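Local coordinates for protein galactokinase (Bifidobacterium longum subsp. infantis ATCC 15697 = JCM 1222 = DSM 20088, PDB 6TEQ) that probably transfers phosphate from ATP to galactose, as a GalK-type member of the GHMP kinases, and here holds the analogue 2-deoxy-2-fluoro-galactose, at residues Y27-E32 with A67-E72; V34-G39 with R63-L68; V76-G81 with A127-C132; S104-G109 with K177-M182. One frame throughout, in Å; residues are numbered along the deposited sequence. Where two conformers were deposited one is given.

Contact 1. Residues Y27-E32 with A67-E72; sequences YGAAPE and ALKPRE
Glu32 meets Leu68 in the one direct hydrogen bond of this contact, where the loop 27-32 crosses the end of strand 54-70; the touching parts run 89° apart. The bond goes from Glu32 N to Leu68 O over 2.9 Å and is bent, with 132° at the hydrogen and the donor tilted 29° out of the carbonyl plane, which fits the near-perpendicular run of the segments. Leu68 is also backbone-bonded to Gly33, so regular strand pairing begins right after the loop.

A second polar link runs through water. The extended Lys69 chain brings NZ to a water that accepts from it at 3.2 Å and donates to Ala30 O at 2.6 Å. On the way Lys69 CD passes Ala30 O at 3.6 Å.

The remaining contacts are mostly apolar. Pro31 CB lies 4.0 Å from Ala67 CB, and Phe23 of helix 12-27 packs against both residues. The Glu32 side chain, with CG anti to the backbone N (no bend beyond it), crosses the Pro70 ring at about a right angle, and its OE1 sits 3.1 Å from Pro70 CD.

One bent hydrogen bond, one water bridge and small proline and alanine contacts make this a partly buried junction, with little apolar burial, where the loop after helix 12-27 meets strand 54-70 just before strand 33-42 pairs with it.

Contact 2. Residues V34-G39 with R63-L68; sequences VWAAPG and RTFIAL
The Phe65 ring carries Ala36 CB over one face, 3.9 Å from the centroid and 20° off the normal, a CH-pi contact displaced toward the rim; Val34 CG1 comes to its edge. The Trp35 indole instead offers its edge to backbone oxygens, with CE3 3.8 Å from Ile66 O and CZ3 near Leu68 O, while NE1 bonds to Asp155. Over one face of the Arg63 guanidinium lies the carbonyl carbon of Ala36. The chain bends at chi3 (79°) to bring it there, NE standing 3.7 Å from Ala36 CB, and it runs alongside Pro38. Beyond the pair, NH2 forms a salt bridge with Glu415 and NH1 a bond to Ser411 O. Losing that guanidinium to a leucine would probably leave the Glu415 carboxylate without its mate and the Ala36 backbone without its flat cover. Four backbone bonds between Trp35 and Ile66 and between Ala37 and Thr64 fix the register, the Ile66 N to Trp35 O bond being 2.8 Å long. With strand axes at 161°, this is the antiparallel beta hairpin of strands 33-42 and 54-70, within the galactose-binding signature; its first strand also carries Arg40, a galactose-binding residue.

Contact 3. Residues V76-G81 with A127-C132; sequences VRVVSG and AAFVSC
Val78 and Phe129 meet because each first torsion sets its outer group beside its own backbone N: Val78 CG1 stands anti to the carbonyl carbon (chi1 -67°), and Phe129 CG does likewise. CG1 thereby comes to the ring edge, 4.1 Å from CE2, and also near Ala127 CB. Val79 turns differently. Its chi1 of 62° wedges CG1 between backbone N and carbonyl carbon, which brings that methyl to within 3.7 Å of Ala128 CB on the other face of the sheet.

The backbones confirm parallel pairing, with axes 22° apart. Four backbone hydrogen bonds join the segments: Ala127 N to Arg77 O, Val79 N to Ala127 O, Phe129 N to Val79 O at 2.9 Å, and lastly Gly81 N to Phe129 O, made just past the strand end. The third lies in the carbonyl plane, and the same Val79 O also faces the edge of the Phe129 ring, 3.6 Å from CD2. At the C-terminal end a water donates to Ser80 OG; its link to Phe129 O is weak and uncertain. Ser80 binds ADP in another structure of this protein; here its OG bonds to Val82 N and to a buffer molecule.

The chain between these strands runs through strand 86-91 and helix 105-116. Strand 75-80 is flanked in the sheet by 86-91 on its other edge, and strand 125-131 by strand 54-70. Helix 141-156 packs on Phe129 through Met145, Ser148 and Thr149, whereas Tyr27 and Thr26 of helix 12-27 pack against Val79 on the opposite face.

Contact 4. Residues S104-G109 with K177-M182; sequences SAYPTG and KSENEM
Ser178 and Tyr106 join two helices of the GHMP kinase N-terminal domain, 105-116 and 165-183; the axes of their segments 105-109 and 177-182 pass 8.1 Å apart, with N-to-C directions 115° apart. Such closeness depends on Gly109, since a beta carbon there would collide with Ser178 OG and Met182 CB. Ser178 points across the gap, OG anti to its own backbone N (chi1 177°), and donates to Tyr106 O at 2.7 Å, in the carbonyl plane and on a lone pair. An alanine at this position would remove the hydroxyl and is likely to leave Tyr106 O without this donor in a buried crossing. Glu179, a magnesium ligand in another structure of this protein, is modelled in two conformers. In the one described here it crosses Tyr106 obliquely, ring and carboxylate planes 66° apart, with Tyr106 CE1 3.6 Å from Glu179 CG, and a water tentatively bridges Glu179 OE2 to Tyr106 OH. Ser142 of helix 141-156, which binds ADP and magnesium in another structure of this protein, touches the Glu179 side chain. Met182 packs elsewhere along the crossing: with CG anti to its backbone N, it lays CG 3.6 Å from Gly109 CA and 4.0 Å from Ala105 CB.

Contacts 2, 3 and 4 lie mainly in the interior, whereas contact 1 is partly buried at the periphery, and only there does water bridge a lysine to a backbone carbonyl. Contacts 1 and 2 share Ala67 and Leu68 on strand 54-70, the first as a crossing loop, the second as an antiparallel pair. Contact 3 extends the same sheet with a parallel pair: Phe65 N probably bonds to Val130 O, and Ile66 CD1 packs against Phe129 CZ. Contact 4 has no sheet bonds, relying on a serine hydroxyl and a glycine notch; its Pro107 rests on Val78 and Phe129, joining the helix crossing to the sheet of contact 3.

Contact 1. Residues Y27-E32 with A67-E72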
loop_
_atom_site.group_PDB
_atom_site.type_symbol
_atom_site.label_atom_id
_atom_site.label_comp_id
_atom_site.label_asym_id
_atom_site.label_seq_id
_atom_site.Cartn_x
_atom_site.Cartn_y
_atom_site.Cartn_z
ATOM N N TYR A 27 -13.302 21.407 16.157
ATOM C CA TYR A 27 -14.492 21.944 15.450
ATOM C C TYR A 27 -15.695 22.181 16.348
ATOM O O TYR A 27 -16.592 22.873 15.873
ATOM C CB TYR A 27 -14.924 20.973 14.345
ATOM C CG TYR A 27 -13.832 20.620 13.385
ATOM C CD1 TYR A 27 -13.155 21.607 12.709
ATOM C CD2 TYR A 27 -13.427 19.320 13.148
ATOM C CE1 TYR A 27 -12.145 21.339 11.800
ATOM C CE2 TYR A 27 -12.389 19.034 12.255
ATOM C CZ TYR A 27 -11.723 20.037 11.585
ATOM O OH TYR A 27 -10.728 19.849 10.650
ATOM N N GLY A 28 -15.637 21.770 17.608
ATOM C CA GLY A 28 -16.671 21.894 18.652
ATOM C C GLY A 28 -17.837 20.978 18.427
ATOM O O GLY A 28 -18.260 20.327 19.384
ATOM N N ALA A 29 -18.376 20.970 17.212
ATOM C CA ALA A 29 -19.466 20.034 16.803
ATOM C C ALA A 29 -19.045 18.559 17.039
ATOM O O ALA A 29 -17.835 18.231 16.962
ATOM C CB ALA A 29 -19.847 20.275 15.333
ATOM N N ALA A 30 -20.008 17.669 17.205
ATOM C CA ALA A 30 -19.823 16.195 17.145
ATOM C C ALA A 30 -19.663 15.791 15.683
ATOM O O ALA A 30 -20.333 16.342 14.825
ATOM C CB ALA A 30 -21.021 15.501 17.721
ATOM N N PRO A 31 -18.811 14.805 15.327
ATOM C CA PRO A 31 -18.759 14.349 13.943
ATOM C C PRO A 31 -19.989 13.482 13.680
ATOM O O PRO A 31 -20.647 13.004 14.646
ATOM C CB PRO A 31 -17.535 13.450 13.909
ATOM C CG PRO A 31 -17.400 12.954 15.328
ATOM C CD PRO A 31 -17.937 14.053 16.221
ATOM N N GLU A 32 -20.311 13.309 12.406
ATOM C CA GLU A 32 -21.433 12.411 11.998
ATOM C C GLU A 32 -21.063 10.961 12.297
ATOM O O GLU A 32 -21.940 10.194 12.663
ATOM C CB GLU A 32 -21.758 12.599 10.521
ATOM C CG GLU A 32 -22.903 11.690 10.117
ATOM C CD GLU A 32 -23.591 12.017 8.818
ATOM O OE1 GLU A 32 -23.505 13.215 8.384
ATOM O OE2 GLU A 32 -24.178 11.048 8.236
ATOM N N ALA A 67 -12.667 11.045 11.776
ATOM C CA ALA A 67 -13.961 11.590 12.293
ATOM C C ALA A 67 -14.402 12.649 11.269
ATOM O O ALA A 67 -13.602 13.538 10.944
ATOM C CB ALA A 67 -13.770 12.137 13.682
ATOM N N LEU A 68 -15.589 12.522 10.698
ATOM C CA LEU A 68 -16.029 13.440 9.634
ATOM C C LEU A 68 -17.446 13.931 9.837
ATOM O O LEU A 68 -18.296 13.175 10.370
ATOM C CB LEU A 68 -15.869 12.707 8.294
ATOM C CG LEU A 68 -16.204 13.526 7.024
ATOM C CD1 LEU A 68 -15.304 13.138 5.872
ATOM C CD2 LEU A 68 -17.670 13.372 6.648
ATOM N N LYS A 69 -17.695 15.148 9.379
ATOM C CA LYS A 69 -19.076 15.693 9.293
ATOM C C LYS A 69 -19.165 16.440 7.985
ATOM O O LYS A 69 -18.288 17.233 7.669
ATOM C CB LYS A 69 -19.418 16.606 10.474
ATOM C CG LYS A 69 -20.846 17.076 10.481
ATOM C CD LYS A 69 -21.149 17.867 11.722
ATOM C CE LYS A 69 -22.602 18.272 11.759
ATOM N NZ LYS A 69 -22.779 19.268 12.803
ATOM N N PRO A 70 -20.232 16.217 7.202
ATOM C CA PRO A 70 -20.366 16.952 5.940
ATOM C C PRO A 70 -20.717 18.402 6.275
ATOM O O PRO A 70 -21.257 18.660 7.322
ATOM C CB PRO A 70 -21.523 16.243 5.247
ATOM C CG PRO A 70 -22.357 15.683 6.396
ATOM C CD PRO A 70 -21.351 15.296 7.488
ATOM N N ARG A 71 -20.508 19.257 5.302
ATOM C CA ARG A 71 -20.898 20.683 5.363
ATOM C C ARG A 71 -21.909 20.993 4.265
ATOM O O ARG A 71 -21.915 20.283 3.249
ATOM C CB ARG A 71 -19.652 21.533 5.211
ATOM C CG ARG A 71 -18.643 21.434 6.360
ATOM C CD ARG A 71 -17.359 22.240 6.126
ATOM N NE ARG A 71 -17.674 23.670 6.118
ATOM C CZ ARG A 71 -17.471 24.509 7.097
ATOM N NH1 ARG A 71 -17.887 25.746 6.903
ATOM N NH2 ARG A 71 -16.925 24.136 8.266
ATOM N N GLU A 72 -22.715 22.051 4.421
ATOM C CA GLU A 72 -23.652 22.504 3.352
ATOM C C GLU A 72 -22.949 23.515 2.429
ATOM O O GLU A 72 -23.546 23.880 1.403
ATOM C CB GLU A 72 -24.920 23.119 3.949
ATOM C CG GLU A 72 -25.837 22.133 4.678
ATOM C CD GLU A 72 -26.968 22.827 5.446
ATOM O OE1 GLU A 72 -26.921 24.062 5.527
ATOM O OE2 GLU A 72 -27.831 22.089 6.034
HETATM O O HOH W 1 -22.768 17.038 15.142
#

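Contact 2. Residues V34-G39 with R63-L68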
loop_
_atom_site.group_PDB
_atom_site.type_symbol
_atom_site.label_atom_id
_atom_site.label_comp_id
_atom_site.label_asym_id
_atom_site.label_seq_id
_atom_site.Cartn_x
_atom_site.Cartn_y
_atom_site.Cartn_z
ATOM N N VAL A 34 -17.259 8.011 12.578
ATOM C CA VAL A 34 -15.838 7.711 12.414
ATOM C C VAL A 34 -15.740 6.531 11.463
ATOM O O VAL A 34 -16.502 5.538 11.671
ATOM C CB VAL A 34 -15.166 7.437 13.757
ATOM C CG1 VAL A 34 -13.719 7.085 13.593
ATOM C CG2 VAL A 34 -15.284 8.611 14.740
ATOM N N TRP A 35 -14.862 6.710 10.464
ATOM C CA TRP A 35 -14.513 5.637 9.548
ATOM C C TRP A 35 -13.029 5.326 9.702
ATOM O O TRP A 35 -12.332 6.102 10.328
ATOM C CB TRP A 35 -14.930 5.982 8.141
ATOM C CG TRP A 35 -16.416 6.199 7.998
ATOM C CD1 TRP A 35 -17.277 5.336 7.404
ATOM C CD2 TRP A 35 -17.216 7.336 8.388
ATOM N NE1 TRP A 35 -18.528 5.881 7.351
ATOM C CE2 TRP A 35 -18.534 7.087 7.943
ATOM C CE3 TRP A 35 -16.941 8.554 9.021
ATOM C CZ2 TRP A 35 -19.607 7.945 8.229
ATOM C CZ3 TRP A 35 -17.955 9.461 9.190
ATOM C CH2 TRP A 35 -19.287 9.142 8.831
ATOM N N ALA A 36 -12.590 4.202 9.161
ATOM C CA ALA A 36 -11.155 3.883 9.210
ATOM C C ALA A 36 -10.775 3.005 8.055
ATOM O O ALA A 36 -11.633 2.327 7.495
ATOM C CB ALA A 36 -10.767 3.270 10.530
ATOM N N ALA A 37 -9.528 3.192 7.615
ATOM C CA ALA A 37 -8.954 2.347 6.564
ATOM C C ALA A 37 -7.590 1.908 7.025
ATOM O O ALA A 37 -6.830 2.701 7.637
ATOM C CB ALA A 37 -8.933 3.094 5.267
ATOM N N PRO A 38 -7.209 0.676 6.683
ATOM C CA PRO A 38 -5.907 0.167 7.096
ATOM C C PRO A 38 -4.780 0.538 6.142
ATOM O O PRO A 38 -4.932 0.792 4.951
ATOM C CB PRO A 38 -6.128 -1.339 7.143
ATOM C CG PRO A 38 -7.085 -1.561 5.956
ATOM C CD PRO A 38 -8.051 -0.395 6.100
ATOM N N GLY A 39 -3.576 0.496 6.704
ATOM C CA GLY A 39 -2.370 0.383 5.886
ATOM C C GLY A 39 -2.243 -1.045 5.386
ATOM O O GLY A 39 -3.136 -1.852 5.625
ATOM N N ARG A 63 -4.596 1.242 11.353
ATOM C CA ARG A 63 -5.584 2.003 10.597
ATOM C C ARG A 63 -5.398 3.498 10.816
ATOM O O ARG A 63 -4.890 3.928 11.912
ATOM C CB ARG A 63 -6.974 1.551 10.946
ATOM C CG ARG A 63 -7.234 0.073 10.598
ATOM C CD ARG A 63 -8.358 -0.566 11.379
ATOM N NE ARG A 63 -9.720 -0.263 10.927
ATOM C CZ ARG A 63 -10.345 -0.813 9.893
ATOM N NH1 ARG A 63 -9.736 -1.696 9.123
ATOM N NH2 ARG A 63 -11.611 -0.506 9.657
ATOM N N THR A 64 -5.913 4.235 9.836
ATOM C CA THR A 64 -6.159 5.686 9.946
ATOM C C THR A 64 -7.656 5.818 10.250
ATOM O O THR A 64 -8.478 5.324 9.433
ATOM C CB THR A 64 -5.777 6.410 8.672
ATOM O OG1 THR A 64 -4.365 6.267 8.606
ATOM C CG2 THR A 64 -6.168 7.874 8.593
ATOM N N PHE A 65 -7.984 6.573 11.285
ATOM C CA PHE A 65 -9.348 6.844 11.732
ATOM C C PHE A 65 -9.708 8.271 11.401
ATOM O O PHE A 65 -8.899 9.196 11.590
ATOM C CB PHE A 65 -9.502 6.654 13.241
ATOM C CG PHE A 65 -9.362 5.210 13.632
ATOM C CD1 PHE A 65 -8.117 4.655 13.790
ATOM C CD2 PHE A 65 -10.462 4.465 14.023
ATOM C CE1 PHE A 65 -8.001 3.320 14.114
ATOM C CE2 PHE A 65 -10.351 3.117 14.307
ATOM C CZ PHE A 65 -9.109 2.565 14.392
ATOM N N ILE A 66 -10.833 8.410 10.720
ATOM C CA ILE A 66 -11.319 9.737 10.284
ATOM C C ILE A 66 -12.634 9.983 10.993
ATOM O O ILE A 66 -13.612 9.233 10.779
ATOM C CB ILE A 66 -11.502 9.891 8.787
ATOM C CG1 ILE A 66 -11.813 11.339 8.349
ATOM C CG2 ILE A 66 -12.440 8.852 8.198
ATOM C CD1 ILE A 66 -12.083 11.469 6.879
ATOM N N ALA A 67 -12.667 11.045 11.776
ATOM C CA ALA A 67 -13.961 11.590 12.293
ATOM C C ALA A 67 -14.402 12.649 11.269
ATOM O O ALA A 67 -13.602 13.538 10.944
ATOM C CB ALA A 67 -13.770 12.137 13.682
ATOM N N LEU A 68 -15.589 12.522 10.698
ATOM C CA LEU A 68 -16.029 13.440 9.634
ATOM C C LEU A 68 -17.446 13.931 9.837
ATOM O O LEU A 68 -18.296 13.175 10.370
ATOM C CB LEU A 68 -15.869 12.707 8.294
ATOM C CG LEU A 68 -16.204 13.526 7.024
ATOM C CD1 LEU A 68 -15.304 13.138 5.872
ATOM C CD2 LEU A 68 -17.670 13.372 6.648
#

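Contact 3. Residues V76-G81 with A127-C132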
loop_
_atom_site.group_PDB
_atom_site.type_symbol
_atom_site.label_atom_id
_atom_site.label_comp_id
_atom_site.label_asym_id
_atom_site.label_seq_id
_atom_site.Cartn_x
_atom_site.Cartn_y
_atom_site.Cartn_z
ATOM N N VAL A 76 -13.612 22.664 3.063
ATOM C CA VAL A 76 -12.985 21.422 3.581
ATOM C C VAL A 76 -11.967 21.848 4.613
ATOM O O VAL A 76 -11.002 22.532 4.235
ATOM C CB VAL A 76 -12.341 20.547 2.507
ATOM C CG1 VAL A 76 -11.625 19.400 3.206
ATOM C CG2 VAL A 76 -13.375 20.048 1.509
ATOM N N ARG A 77 -12.266 21.488 5.847
ATOM C CA ARG A 77 -11.336 21.641 6.974
ATOM C C ARG A 77 -10.850 20.248 7.367
ATOM O O ARG A 77 -11.660 19.391 7.667
ATOM C CB ARG A 77 -11.894 22.404 8.156
ATOM C CG ARG A 77 -12.302 23.821 7.836
ATOM C CD ARG A 77 -12.783 24.570 9.032
ATOM N NE ARG A 77 -13.955 23.980 9.583
ATOM C CZ ARG A 77 -14.476 24.307 10.751
ATOM N NH1 ARG A 77 -13.913 25.237 11.513
ATOM N NH2 ARG A 77 -15.563 23.682 11.157
ATOM N N VAL A 78 -9.558 20.109 7.565
ATOM C CA VAL A 78 -8.988 18.843 8.054
ATOM C C VAL A 78 -7.911 19.153 9.080
ATOM O O VAL A 78 -7.143 20.122 8.941
ATOM C CB VAL A 78 -8.432 17.994 6.890
ATOM C CG1 VAL A 78 -9.549 17.513 6.000
ATOM C CG2 VAL A 78 -7.378 18.645 6.086
ATOM N N VAL A 79 -7.789 18.253 10.030
ATOM C CA VAL A 79 -6.734 18.330 11.056
ATOM C C VAL A 79 -6.212 16.913 11.244
ATOM O O VAL A 79 -7.009 15.942 11.070
ATOM C CB VAL A 79 -7.250 18.992 12.333
ATOM C CG1 VAL A 79 -8.375 18.159 12.924
ATOM C CG2 VAL A 79 -6.122 19.259 13.350
ATOM N N SER A 80 -4.959 16.789 11.630
ATOM C CA SER A 80 -4.359 15.469 11.915
ATOM C C SER A 80 -3.776 15.475 13.302
ATOM O O SER A 80 -3.227 16.524 13.673
ATOM C CB SER A 80 -3.258 15.184 10.900
ATOM O OG SER A 80 -2.454 14.062 11.272
ATOM N N GLY A 81 -3.805 14.329 13.981
ATOM C CA GLY A 81 -3.245 14.185 15.334
ATOM C C GLY A 81 -1.744 14.485 15.328
ATOM O O GLY A 81 -1.201 14.806 16.368
ATOM N N ALA A 127 -13.032 17.301 8.944
ATOM C CA ALA A 127 -12.500 15.997 9.378
ATOM C C ALA A 127 -11.316 16.149 10.323
ATOM O O ALA A 127 -10.517 17.127 10.194
ATOM C CB ALA A 127 -12.167 15.109 8.199
ATOM N N ALA A 128 -11.179 15.113 11.107
ATOM C CA ALA A 128 -10.038 14.897 12.017
ATOM C C ALA A 128 -9.525 13.478 11.790
ATOM O O ALA A 128 -10.266 12.503 11.824
ATOM C CB ALA A 128 -10.383 15.097 13.447
ATOM N N PHE A 129 -8.233 13.383 11.581
ATOM C CA PHE A 129 -7.542 12.083 11.384
ATOM C C PHE A 129 -6.619 11.764 12.572
ATOM O O PHE A 129 -5.838 12.629 13.022
ATOM C CB PHE A 129 -6.626 12.187 10.155
ATOM C CG PHE A 129 -7.377 12.367 8.899
ATOM C CD1 PHE A 129 -7.839 11.254 8.230
ATOM C CD2 PHE A 129 -7.735 13.625 8.442
ATOM C CE1 PHE A 129 -8.509 11.397 7.027
ATOM C CE2 PHE A 129 -8.428 13.758 7.256
ATOM C CZ PHE A 129 -8.850 12.656 6.587
ATOM N N VAL A 130 -6.691 10.523 13.024
ATOM C CA VAL A 130 -5.754 9.890 13.966
ATOM C C VAL A 130 -5.316 8.581 13.306
ATOM O O VAL A 130 -6.158 7.835 12.877
ATOM C CB VAL A 130 -6.339 9.666 15.367
ATOM C CG1 VAL A 130 -5.360 8.898 16.188
ATOM C CG2 VAL A 130 -6.714 11.020 16.016
ATOM N N SER A 131 -3.993 8.361 13.188
ATOM C CA SER A 131 -3.464 7.154 12.551
ATOM C C SER A 131 -2.458 6.444 13.443
ATOM O O SER A 131 -1.761 7.105 14.231
ATOM C CB SER A 131 -2.858 7.533 11.208
ATOM O OG SER A 131 -2.507 6.400 10.461
ATOM N N CYS A 132 -2.284 5.156 13.201
ATOM C CA CYS A 132 -1.113 4.423 13.690
ATOM C C CYS A 132 -0.376 3.753 12.503
ATOM O O CYS A 132 0.415 2.857 12.785
ATOM C CB CYS A 132 -1.519 3.428 14.749
ATOM S SG CYS A 132 -2.675 2.184 14.129
HETATM O O HOH W 2 -3.325 11.342 11.147
#

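Contact 4. Residues S104-G109 with K177-M182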
loop_
_atom_site.group_PDB
_atom_site.type_symbol
_atom_site.label_atom_id
_atom_site.label_comp_id
_atom_site.label_asym_id
_atom_site.label_seq_id
_atom_site.Cartn_x
_atom_site.Cartn_y
_atom_site.Cartn_z
ATOM N N SER A 104 -3.178 18.019 3.209
ATOM C CA SER A 104 -4.643 18.188 3.066
ATOM C C SER A 104 -5.082 17.922 1.634
ATOM O O SER A 104 -6.249 17.703 1.393
ATOM C CB SER A 104 -5.136 19.555 3.534
ATOM O OG SER A 104 -4.607 20.612 2.756
ATOM N N ALA A 105 -4.158 17.914 0.696
ATOM C CA ALA A 105 -4.484 17.578 -0.710
ATOM C C ALA A 105 -5.063 16.155 -0.750
ATOM O O ALA A 105 -5.860 15.883 -1.635
ATOM C CB ALA A 105 -3.234 17.659 -1.560
ATOM N N TYR A 106 -4.589 15.251 0.097
ATOM C CA TYR A 106 -5.038 13.836 0.035
ATOM C C TYR A 106 -6.520 13.697 0.373
ATOM O O TYR A 106 -7.315 13.253 -0.482
ATOM C CB TYR A 106 -4.146 12.975 0.938
ATOM C CG TYR A 106 -2.743 12.767 0.393
ATOM C CD1 TYR A 106 -2.431 11.660 -0.366
ATOM C CD2 TYR A 106 -1.726 13.655 0.667
ATOM C CE1 TYR A 106 -1.163 11.447 -0.859
ATOM C CE2 TYR A 106 -0.429 13.432 0.206
ATOM C CZ TYR A 106 -0.143 12.317 -0.549
ATOM O OH TYR A 106 1.098 12.038 -1.053
ATOM N N PRO A 107 -7.017 14.135 1.570
ATOM C CA PRO A 107 -8.452 14.048 1.798
ATOM C C PRO A 107 -9.271 15.010 0.914
ATOM O O PRO A 107 -10.328 14.628 0.408
ATOM C CB PRO A 107 -8.602 14.331 3.319
ATOM C CG PRO A 107 -7.372 15.198 3.671
ATOM C CD PRO A 107 -6.298 14.605 2.765
ATOM N N THR A 108 -8.796 16.265 0.715
ATOM C CA THR A 108 -9.595 17.225 -0.056
ATOM C C THR A 108 -9.763 16.656 -1.458
ATOM O O THR A 108 -10.820 16.803 -2.089
ATOM C CB THR A 108 -8.891 18.573 -0.110
ATOM O OG1 THR A 108 -8.616 18.950 1.237
ATOM C CG2 THR A 108 -9.730 19.609 -0.789
ATOM N N GLY A 109 -8.676 16.076 -1.964
ATOM C CA GLY A 109 -8.640 15.617 -3.373
ATOM C C GLY A 109 -9.615 14.470 -3.601
ATOM O O GLY A 109 -10.082 14.285 -4.716
ATOM N N LYS A 177 -7.147 8.847 -7.733
ATOM C CA LYS A 177 -7.114 10.135 -8.474
ATOM C C LYS A 177 -6.687 11.288 -7.555
ATOM O O LYS A 177 -5.919 12.149 -8.003
ATOM C CB LYS A 177 -8.450 10.375 -9.125
ATOM C CG LYS A 177 -8.523 11.704 -9.854
ATOM C CD LYS A 177 -9.768 11.783 -10.701
ATOM C CE LYS A 177 -9.999 13.159 -11.292
ATOM N NZ LYS A 177 -11.057 13.096 -12.323
ATOM N N SER A 178 -7.153 11.292 -6.311
ATOM C CA SER A 178 -6.729 12.311 -5.362
ATOM C C SER A 178 -5.195 12.334 -5.267
ATOM O O SER A 178 -4.543 13.386 -5.371
ATOM C CB SER A 178 -7.323 12.099 -3.993
ATOM O OG SER A 178 -6.792 13.083 -3.170
ATOM N N GLU A 179 -4.629 11.184 -5.006
ATOM C CA GLU A 179 -3.185 11.095 -4.761
ATOM C C GLU A 179 -2.481 11.537 -6.040
ATOM O O GLU A 179 -1.694 12.479 -5.966
ATOM C CB GLU A 179 -2.805 9.678 -4.333
ATOM C CG GLU A 179 -1.339 9.574 -3.984
ATOM C CD GLU A 179 -0.981 8.369 -3.144
ATOM O OE1 GLU A 179 -1.912 7.652 -2.761
ATOM O OE2 GLU A 179 0.228 8.148 -2.949
ATOM N N ASN A 180 -2.799 10.910 -7.173
ATOM C CA ASN A 180 -2.088 11.182 -8.440
ATOM C C ASN A 180 -2.244 12.644 -8.892
ATOM O O ASN A 180 -1.216 13.283 -9.248
ATOM C CB ASN A 180 -2.558 10.288 -9.560
ATOM C CG ASN A 180 -1.897 8.936 -9.531
ATOM O OD1 ASN A 180 -0.691 8.797 -9.618
ATOM N ND2 ASN A 180 -2.704 7.925 -9.589
ATOM N N GLU A 181 -3.462 13.159 -8.877
ATOM C CA GLU A 181 -3.806 14.400 -9.588
ATOM C C GLU A 181 -3.891 15.558 -8.607
ATOM O O GLU A 181 -3.542 16.643 -9.049
ATOM C CB GLU A 181 -5.096 14.266 -10.384
ATOM C CG GLU A 181 -5.067 13.200 -11.449
ATOM C CD GLU A 181 -6.212 13.249 -12.446
ATOM O OE1 GLU A 181 -6.782 14.322 -12.662
ATOM O OE2 GLU A 181 -6.472 12.227 -13.072
ATOM N N MET A 182 -4.405 15.360 -7.388
ATOM C CA MET A 182 -4.478 16.472 -6.401
ATOM C C MET A 182 -3.138 16.609 -5.654
ATOM O O MET A 182 -2.552 17.752 -5.638
ATOM C CB MET A 182 -5.623 16.351 -5.376
ATOM C CG MET A 182 -5.880 17.639 -4.619
ATOM S SD MET A 182 -6.081 19.171 -5.649
ATOM C CE MET A 182 -7.646 18.767 -6.441
HETATM O O HOH W 3 1.921 9.553 -1.413
#